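Local structure of D-xylonate dehydratase (Caulobacter crescentus, 5OYN) at residues L74-R79 against Q245-T250; H292-A297 against V302-D307; H572-D577 against V581-V586. The protein dehydrates D-xylonate to 2-dehydro-3-deoxy-D-arabinonate, and D-gluconate with similar efficiency, using a [2Fe-2S] cluster and magnesium. One frame throughout, in Å; residues are numbered along the deposited sequence.

From the N terminus, interaction 1 comes first: it joins helix 73-87, the connection between parallel strands 56-61 and 90-95, to helix 241-259, closing a loop of 165 residues. Interaction 2 follows as a short return, in which the chain leaving helix 289-299 folds back along it before helix 306-312 starts. Interaction 3 is a second tight return near the C terminus, between helix 564-572 and helix 583-586. The three are in series, neither nested nor crossed. Interaction 1 stands apart, its centre about 31 Å from that of interaction 2. Interactions 2 and 3 touch, Val581 packing on Ala295 of helix 289-299, which places the C-terminal turn against the N-terminal family region.

Interaction 1. Residues L74-R79 against Q245-T250; sequences LDLVQR and QMAYKT
Leu76 and Arg79 of helix 73-87 pack on Ala247 and Tyr248 of helix 241-259. The first helix is the crossover of a beta-alpha-beta unit between parallel strands 56-61 and 90-95, and the second leans on strand 155-159 of the same sheet through Ala247 and Thr250. The local axes come within 8.1 Å and cross at -47°. Leu76 meets the partner helix with its base, CB lying 4.2 Å from Ala247 CB, and its carbonyl oxygen also borders that methyl. Val77 turns from the partner helix to Ile59 and Gln61 of strand 56-61, while Gln78 packs on Gln78 of the second subunit. Near this point helix 73-87 is kinked, and Arg79 N keeps a weak bond back to Leu76 O. Arg79 CB sits 3.7 Å from Ala247 CB, a short contact consistent with the close approach of the axes. The arginine chain then bends at chi2 and chi3, bringing its guanidinium almost parallel to the Tyr248 ring, the planes 6° apart. Tyr248 CD1 lies over the rim of one guanidinium face. The polar ends are held outside this pair: Arg79 by salt bridges to Asp82 and to Glu49 of the second subunit, and Tyr248 OH by Asp86. Between the backbones, Tyr248 CA makes a CA-H...O contact with Arg79 O, 3.5 Å away, with an angle of 156° at the hydrogen.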
loop_
_atom_site.group_PDB
_atom_site.type_symbol
_atom_site.label_atom_id
_atom_site.label_comp_id
_atom_site.label_asym_id
_atom_site.label_seq_id
_atom_site.Cartn_x
_atom_site.Cartn_y
_atom_site.Cartn_z
ATOM N N LEU A 74 -9.922 -1.857 0.969
ATOM C CA LEU A 74 -8.515 -1.511 1.153
ATOM C C LEU A 74 -8.003 -0.664 -0.004
ATOM O O LEU A 74 -7.185 0.240 0.207
ATOM C CB LEU A 74 -7.676 -2.777 1.319
ATOM C CG LEU A 74 -7.952 -3.532 2.627
ATOM C CD1 LEU A 74 -7.089 -4.783 2.752
ATOM C CD2 LEU A 74 -7.776 -2.622 3.840
ATOM N N ASP A 75 -8.492 -0.910 -1.224
ATOM C CA ASP A 75 -8.160 -0.043 -2.347
ATOM C C ASP A 75 -9.096 1.157 -2.455
ATOM O O ASP A 75 -8.642 2.243 -2.844
ATOM C CB ASP A 75 -8.152 -0.848 -3.658
ATOM C CG ASP A 75 -7.405 -0.122 -4.810
ATOM O OD1 ASP A 75 -6.400 -0.681 -5.348
ATOM O OD2 ASP A 75 -7.841 0.996 -5.190
ATOM N N LEU A 76 -10.380 1.019 -2.078
ATOM C CA LEU A 76 -11.292 2.154 -2.211
ATOM C C LEU A 76 -11.060 3.214 -1.155
ATOM O O LEU A 76 -11.435 4.370 -1.374
ATOM C CB LEU A 76 -12.749 1.731 -2.117
ATOM C CG LEU A 76 -13.346 0.765 -3.115
ATOM C CD1 LEU A 76 -14.764 0.462 -2.633
ATOM C CD2 LEU A 76 -13.339 1.374 -4.490
ATOM N N VAL A 77 -10.482 2.845 -0.009
ATOM C CA VAL A 77 -10.298 3.815 1.063
ATOM C C VAL A 77 -9.529 5.025 0.560
ATOM O O VAL A 77 -9.788 6.149 0.997
ATOM C CB VAL A 77 -9.598 3.160 2.267
ATOM C CG1 VAL A 77 -8.139 2.787 1.927
ATOM C CG2 VAL A 77 -9.670 4.079 3.471
ATOM N N GLN A 78 -8.602 4.824 -0.390
ATOM C CA GLN A 78 -7.836 5.937 -0.948
ATOM C C GLN A 78 -8.730 6.929 -1.682
ATOM O O GLN A 78 -8.496 8.141 -1.627
ATOM C CB GLN A 78 -6.748 5.414 -1.894
ATOM C CG GLN A 78 -5.512 6.325 -2.010
ATOM C CD GLN A 78 -5.192 7.102 -0.711
ATOM O OE1 GLN A 78 -5.181 8.351 -0.697
ATOM N NE2 GLN A 78 -4.927 6.360 0.384
ATOM N N ARG A 79 -9.734 6.432 -2.408
ATOM C CA ARG A 79 -10.687 7.314 -3.070
ATOM C C ARG A 79 -11.487 8.108 -2.046
ATOM O O ARG A 79 -11.763 9.298 -2.240
ATOM C CB ARG A 79 -11.625 6.493 -3.960
ATOM C CG ARG A 79 -11.032 6.023 -5.279
ATOM C CD ARG A 79 -10.141 7.087 -5.854
ATOM N NE ARG A 79 -10.892 7.984 -6.707
ATOM C CZ ARG A 79 -10.543 9.243 -6.949
ATOM N NH1 ARG A 79 -9.436 9.754 -6.405
ATOM N NH2 ARG A 79 -11.300 9.992 -7.744
ATOM N N GLN A 245 -15.203 5.743 -8.220
ATOM C CA GLN A 245 -15.792 7.067 -8.360
ATOM C C GLN A 245 -16.812 7.329 -7.263
ATOM O O GLN A 245 -16.824 8.399 -6.642
ATOM C CB GLN A 245 -16.421 7.199 -9.730
ATOM C CG GLN A 245 -15.379 7.372 -10.777
ATOM C CD GLN A 245 -15.915 7.169 -12.148
ATOM O OE1 GLN A 245 -16.973 6.573 -12.322
ATOM N NE2 GLN A 245 -15.192 7.668 -13.147
ATOM N N MET A 246 -17.675 6.354 -7.000
ATOM C CA MET A 246 -18.649 6.524 -5.937
ATOM C C MET A 246 -17.948 6.717 -4.602
ATOM O O MET A 246 -18.400 7.501 -3.758
ATOM C CB MET A 246 -19.589 5.321 -5.894
ATOM C CG MET A 246 -20.470 5.281 -4.672
ATOM S SD MET A 246 -21.791 6.511 -4.803
ATOM C CE MET A 246 -22.581 6.057 -6.344
ATOM N N ALA A 247 -16.831 6.023 -4.397
ATOM C CA ALA A 247 -16.122 6.163 -3.131
ATOM C C ALA A 247 -15.595 7.581 -2.969
ATOM O O ALA A 247 -15.634 8.143 -1.871
ATOM C CB ALA A 247 -14.990 5.140 -3.042
ATOM N N TYR A 248 -15.129 8.187 -4.063
ATOM C CA TYR A 248 -14.703 9.583 -4.031
ATOM C C TYR A 248 -15.861 10.507 -3.666
ATOM O O TYR A 248 -15.757 11.311 -2.729
ATOM C CB TYR A 248 -14.114 9.970 -5.386
ATOM C CG TYR A 248 -13.711 11.418 -5.504
ATOM C CD1 TYR A 248 -12.510 11.885 -4.949
ATOM C CD2 TYR A 248 -14.505 12.317 -6.189
ATOM C CE1 TYR A 248 -12.125 13.218 -5.068
ATOM C CE2 TYR A 248 -14.131 13.642 -6.314
ATOM C CZ TYR A 248 -12.945 14.085 -5.756
ATOM O OH TYR A 248 -12.608 15.405 -5.891
ATOM N N LYS A 249 -16.978 10.410 -4.400
ATOM C CA LYS A 249 -18.098 11.310 -4.142
ATOM C C LYS A 249 -18.649 11.131 -2.734
ATOM O O LYS A 249 -19.075 12.107 -2.106
ATOM C CB LYS A 249 -19.179 11.115 -5.197
ATOM C CG LYS A 249 -18.838 11.905 -6.468
ATOM C CD LYS A 249 -19.316 11.195 -7.723
ATOM C CE LYS A 249 -18.760 11.870 -8.987
ATOM N NZ LYS A 249 -18.713 10.972 -10.213
ATOM N N THR A 250 -18.598 9.916 -2.196
ATOM C CA THR A 250 -18.995 9.728 -0.809
ATOM C C THR A 250 -18.060 10.472 0.131
ATOM O O THR A 250 -18.497 11.022 1.147
ATOM C CB THR A 250 -19.043 8.245 -0.471
ATOM O OG1 THR A 250 -20.000 7.593 -1.324
ATOM C CG2 THR A 250 -19.454 8.056 0.969
#

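Interaction 2. Residues H292-A297 against V302-D307; sequences HIVAMA and VEITAD
This is a buried contact between helix 289-299 and the chain that leaves its C-terminal end: the chain reverses, and extended residues 302-305 run back along the helix through Val302 and Ile304 before helix 306-312 begins. The turn has features of a Schellman motif. Val302 N donates to Ala297 O (2.9 Å), five residues earlier, a 6→1 bond. The same two residues make the apolar contact expected at such a helix end, Ala297 CB lying 4.2 Å from Val302 CB. The donor stands well above the carbonyl plane, 52° out of it, and so approaches the oxygen over its face.

Past the turn, alternate side chains of the extended run point in different directions: Glu303 and Thr305 point away from the helix, whereas Ile304 points at it. Ile304 is the hub. Its CG1, anti to the carbonyl carbon (chi1 -64°), lies 3.7 Å from Ala297 CB, and Ile304 CD1 continues one turn back to Ile293 CG2, 4.1 Å away. The Val294 and Ile304 side chains lie alongside each other, pointing opposite ways, with Val294 CG2 beside Ile304 CB and O. Phe273 of helix 270-282 touches both Ala297 and Ile304, so this apolar cluster joins three parts of the fold. Nearer the N-terminal end of helix 289-299, His292 hydrogen-bonds through NE2 to the carboxylated lysine at position 139, a residue of the magnesium site. Within the cluster, the Ala297 methyl is shared between Ile304 CG1 and the backbone of the return, with Val302 O 3.6 Å from Ala297 CB.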
loop_
_atom_site.group_PDB
_atom_site.type_symbol
_atom_site.label_atom_id
_atom_site.label_comp_id
_atom_site.label_asym_id
_atom_site.label_seq_id
_atom_site.Cartn_x
_atom_site.Cartn_y
_atom_site.Cartn_z
ATOM N N HIS A 292 -32.399 -7.319 11.027
ATOM C CA HIS A 292 -31.489 -6.182 10.914
ATOM C C HIS A 292 -32.233 -4.868 10.812
ATOM O O HIS A 292 -31.804 -3.869 11.397
ATOM C CB HIS A 292 -30.575 -6.328 9.698
ATOM C CG HIS A 292 -29.625 -7.470 9.799
ATOM N ND1 HIS A 292 -28.948 -7.768 10.963
ATOM C CD2 HIS A 292 -29.237 -8.391 8.888
ATOM C CE1 HIS A 292 -28.183 -8.827 10.762
ATOM N NE2 HIS A 292 -28.342 -9.226 9.512
ATOM N N ILE A 293 -33.320 -4.825 10.042
ATOM C CA ILE A 293 -34.050 -3.567 9.937
ATOM C C ILE A 293 -34.663 -3.195 11.282
ATOM O O ILE A 293 -34.675 -2.021 11.667
ATOM C CB ILE A 293 -35.099 -3.641 8.817
ATOM C CG1 ILE A 293 -34.394 -3.616 7.458
ATOM C CG2 ILE A 293 -36.058 -2.480 8.925
ATOM C CD1 ILE A 293 -35.312 -3.778 6.279
ATOM N N VAL A 294 -35.131 -4.189 12.042
ATOM C CA VAL A 294 -35.691 -3.898 13.359
ATOM C C VAL A 294 -34.599 -3.401 14.291
ATOM O O VAL A 294 -34.741 -2.351 14.931
ATOM C CB VAL A 294 -36.416 -5.130 13.939
ATOM C CG1 VAL A 294 -36.637 -4.961 15.432
ATOM C CG2 VAL A 294 -37.752 -5.347 13.244
ATOM N N ALA A 295 -33.489 -4.144 14.366
ATOM C CA ALA A 295 -32.333 -3.745 15.170
ATOM C C ALA A 295 -31.931 -2.293 14.916
ATOM O O ALA A 295 -31.699 -1.527 15.855
ATOM C CB ALA A 295 -31.151 -4.678 14.882
ATOM N N MET A 296 -31.843 -1.896 13.649
ATOM C CA MET A 296 -31.461 -0.520 13.355
ATOM C C MET A 296 -32.547 0.458 13.786
ATOM O O MET A 296 -32.244 1.519 14.351
ATOM C CB MET A 296 -31.152 -0.376 11.867
ATOM C CG MET A 296 -30.045 -1.307 11.403
ATOM S SD MET A 296 -30.062 -1.570 9.623
ATOM C CE MET A 296 -29.810 0.110 9.143
ATOM N N ALA A 297 -33.817 0.111 13.533
ATOM C CA ALA A 297 -34.950 0.930 13.966
ATOM C C ALA A 297 -34.898 1.180 15.464
ATOM O O ALA A 297 -34.869 2.331 15.916
ATOM C CB ALA A 297 -36.261 0.249 13.580
ATOM N N VAL A 302 -37.102 3.863 17.004
ATOM C CA VAL A 302 -38.276 3.653 16.170
ATOM C C VAL A 302 -38.724 2.221 16.386
ATOM O O VAL A 302 -37.893 1.320 16.557
ATOM C CB VAL A 302 -37.995 3.919 14.677
ATOM C CG1 VAL A 302 -39.199 3.557 13.828
ATOM C CG2 VAL A 302 -37.620 5.364 14.464
ATOM N N GLU A 303 -40.039 2.015 16.406
ATOM C CA GLU A 303 -40.633 0.723 16.708
ATOM C C GLU A 303 -41.189 0.150 15.414
ATOM O O GLU A 303 -42.044 0.772 14.770
ATOM C CB GLU A 303 -41.717 0.872 17.780
ATOM C CG GLU A 303 -42.386 -0.432 18.238
ATOM C CD GLU A 303 -43.833 -0.224 18.701
ATOM O OE1 GLU A 303 -44.465 -1.204 19.157
ATOM O OE2 GLU A 303 -44.340 0.921 18.612
ATOM N N ILE A 304 -40.688 -1.015 15.015
ATOM C CA ILE A 304 -41.188 -1.693 13.827
ATOM C C ILE A 304 -41.819 -2.998 14.258
ATOM O O ILE A 304 -41.152 -3.858 14.849
ATOM C CB ILE A 304 -40.100 -1.925 12.776
ATOM C CG1 ILE A 304 -39.600 -0.572 12.284
ATOM C CG2 ILE A 304 -40.673 -2.729 11.619
ATOM C CD1 ILE A 304 -39.082 -0.602 10.896
ATOM N N THR A 305 -43.098 -3.146 13.940
ATOM C CA THR A 305 -43.971 -4.181 14.461
ATOM C C THR A 305 -44.340 -5.146 13.349
ATOM O O THR A 305 -44.182 -4.853 12.158
ATOM C CB THR A 305 -45.234 -3.548 15.064
ATOM O OG1 THR A 305 -45.929 -2.806 14.050
ATOM C CG2 THR A 305 -44.870 -2.598 16.182
ATOM N N ALA A 306 -44.869 -6.303 13.755
ATOM C CA ALA A 306 -45.279 -7.305 12.782
ATOM C C ALA A 306 -46.245 -6.732 11.754
ATOM O O ALA A 306 -46.308 -7.226 10.621
ATOM C CB ALA A 306 -45.895 -8.505 13.501
ATOM N N ASP A 307 -46.969 -5.674 12.101
ATOM C CA ASP A 307 -47.873 -5.093 11.120
ATOM C C ASP A 307 -47.128 -4.295 10.063
ATOM O O ASP A 307 -47.594 -4.194 8.922
ATOM C CB ASP A 307 -48.919 -4.234 11.822
ATOM C CG ASP A 307 -50.133 -5.042 12.236
ATOM O OD1 ASP A 307 -50.577 -5.908 11.434
ATOM O OD2 ASP A 307 -50.621 -4.821 13.369
#

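Interaction 3. Residues H572-D577 against V581-V586; sequences HASQLD and VLEFAV
His572 and Phe584 form an offset edge-to-face pair, the edge of the phenylalanine turned to the face of the imidazole, with planes 73° apart and centroids 5.1 Å apart. Phe584 CD1 makes the nearest approach, to His572 ND1, while His572 CB lies in the plane of the Phe584 ring at its edge. With CG between the backbone N and the carbonyl carbon (chi1 82°), Phe584 also has one face over Ala585 CB, and it meets Ile568 of the third subunit. Leu582 CD2 fills in beside His572 CB at 3.9 Å. Next to this pair the backbones make a single antiparallel bridge, Ala573 with Leu582 as a non-hydrogen-bonded pair. It is flanked by a nearly straight bond from Glu583 N to His572 O (2.9 Å) and another from Ser574 N to Val581 O (2.8 Å). Ser574 OG staples the turn, accepting from Val581 N at 3.2 Å and donating to Gln575 O. Glu583 bends at chi2 so that OE1 lies by Ser574 CB, and its OE2 makes a salt bridge to Arg298. The turn rests on two helices, Val581 on Arg298 of helix 289-299 and on Arg112 of helix 109-125, and Leu582 on Asn113 and Leu117 of helix 109-125.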
loop_
_atom_site.group_PDB
_atom_site.type_symbol
_atom_site.label_atom_id
_atom_site.label_comp_id
_atom_site.label_asym_id
_atom_site.label_seq_id
_atom_site.Cartn_x
_atom_site.Cartn_y
_atom_site.Cartn_z
ATOM N N HIS A 572 -27.556 -10.825 27.242
ATOM C CA HIS A 572 -28.247 -9.588 26.887
ATOM C C HIS A 572 -28.933 -9.598 25.519
ATOM O O HIS A 572 -29.619 -8.626 25.182
ATOM C CB HIS A 572 -27.269 -8.411 26.948
ATOM C CG HIS A 572 -26.577 -8.264 28.265
ATOM N ND1 HIS A 572 -26.988 -7.365 29.227
ATOM C CD2 HIS A 572 -25.485 -8.885 28.774
ATOM C CE1 HIS A 572 -26.182 -7.442 30.274
ATOM N NE2 HIS A 572 -25.262 -8.357 30.025
ATOM N N ALA A 573 -28.778 -10.648 24.720
ATOM C CA ALA A 573 -29.367 -10.661 23.385
ATOM C C ALA A 573 -30.875 -10.911 23.441
ATOM O O ALA A 573 -31.342 -11.833 24.117
ATOM C CB ALA A 573 -28.698 -11.720 22.507
ATOM N N SER A 574 -31.625 -10.089 22.708
ATOM C CA SER A 574 -33.056 -10.253 22.507
ATOM C C SER A 574 -33.329 -11.366 21.499
ATOM O O SER A 574 -32.420 -12.034 21.009
ATOM C CB SER A 574 -33.667 -8.942 22.028
ATOM O OG SER A 574 -33.740 -8.897 20.614
ATOM N N GLN A 575 -34.592 -11.565 21.167
ATOM C CA GLN A 575 -34.921 -12.476 20.084
ATOM C C GLN A 575 -35.023 -11.706 18.774
ATOM O O GLN A 575 -35.148 -10.474 18.759
ATOM C CB GLN A 575 -36.228 -13.225 20.367
ATOM C CG GLN A 575 -36.200 -14.063 21.619
ATOM C CD GLN A 575 -35.571 -15.422 21.377
ATOM O OE1 GLN A 575 -36.149 -16.278 20.695
ATOM N NE2 GLN A 575 -34.365 -15.625 21.921
ATOM N N LEU A 576 -34.970 -12.454 17.661
ATOM C CA LEU A 576 -35.016 -11.823 16.344
ATOM C C LEU A 576 -36.336 -11.115 16.073
ATOM O O LEU A 576 -36.404 -10.298 15.145
ATOM C CB LEU A 576 -34.731 -12.855 15.242
ATOM C CG LEU A 576 -33.490 -13.723 15.495
ATOM C CD1 LEU A 576 -33.452 -14.924 14.564
ATOM C CD2 LEU A 576 -32.174 -12.881 15.402
ATOM N N ASP A 577 -37.377 -11.413 16.856
ATOM C CA ASP A 577 -38.584 -10.594 16.856
ATOM C C ASP A 577 -38.222 -9.111 16.940
ATOM O O ASP A 577 -38.713 -8.295 16.154
ATOM C CB ASP A 577 -39.518 -11.029 18.015
ATOM C CG ASP A 577 -38.987 -10.633 19.433
ATOM O OD1 ASP A 577 -38.631 -11.536 20.233
ATOM O OD2 ASP A 577 -38.954 -9.421 19.768
ATOM N N VAL A 581 -30.946 -7.816 19.438
ATOM C CA VAL A 581 -30.123 -6.701 19.871
ATOM C C VAL A 581 -29.679 -6.936 21.308
ATOM O O VAL A 581 -30.280 -7.718 22.053
ATOM C CB VAL A 581 -30.873 -5.360 19.749
ATOM C CG1 VAL A 581 -31.506 -5.222 18.380
ATOM C CG2 VAL A 581 -31.921 -5.244 20.841
ATOM N N LEU A 582 -28.599 -6.255 21.697
ATOM C CA LEU A 582 -28.249 -6.109 23.106
ATOM C C LEU A 582 -29.320 -5.237 23.746
ATOM O O LEU A 582 -29.343 -4.018 23.553
ATOM C CB LEU A 582 -26.867 -5.496 23.256
ATOM C CG LEU A 582 -25.746 -6.397 22.753
ATOM C CD1 LEU A 582 -24.371 -5.813 23.107
ATOM C CD2 LEU A 582 -25.925 -7.787 23.335
ATOM N N GLU A 583 -30.223 -5.877 24.501
ATOM C CA GLU A 583 -31.444 -5.209 24.941
ATOM C C GLU A 583 -31.140 -4.010 25.840
ATOM O O GLU A 583 -31.795 -2.964 25.738
ATOM C CB GLU A 583 -32.347 -6.220 25.642
ATOM C CG GLU A 583 -33.729 -5.689 25.944
ATOM C CD GLU A 583 -34.674 -5.791 24.764
ATOM O OE1 GLU A 583 -35.086 -6.921 24.419
ATOM O OE2 GLU A 583 -35.010 -4.737 24.180
ATOM N N PHE A 584 -30.129 -4.127 26.705
ATOM C CA PHE A 584 -29.739 -2.983 27.522
ATOM C C PHE A 584 -29.272 -1.805 26.669
ATOM O O PHE A 584 -29.352 -0.653 27.109
ATOM C CB PHE A 584 -28.633 -3.384 28.491
ATOM C CG PHE A 584 -27.267 -3.383 27.875
ATOM C CD1 PHE A 584 -26.752 -4.539 27.305
ATOM C CD2 PHE A 584 -26.494 -2.229 27.855
ATOM C CE1 PHE A 584 -25.494 -4.553 26.733
ATOM C CE2 PHE A 584 -25.230 -2.232 27.276
ATOM C CZ PHE A 584 -24.731 -3.396 26.712
ATOM N N ALA A 585 -28.759 -2.073 25.464
ATOM C CA ALA A 585 -28.034 -1.052 24.714
ATOM C C ALA A 585 -28.953 -0.084 23.986
ATOM O O ALA A 585 -28.550 1.057 23.724
ATOM C CB ALA A 585 -27.083 -1.710 23.713
ATOM N N VAL A 586 -30.170 -0.515 23.638
ATOM C CA VAL A 586 -31.104 0.349 22.913
ATOM C C VAL A 586 -31.379 1.628 23.688
ATOM O O VAL A 586 -31.562 2.702 23.098
ATOM C CB VAL A 586 -32.409 -0.420 22.633
ATOM C CG1 VAL A 586 -33.316 0.385 21.724
ATOM C CG2 VAL A 586 -32.097 -1.783 22.046
#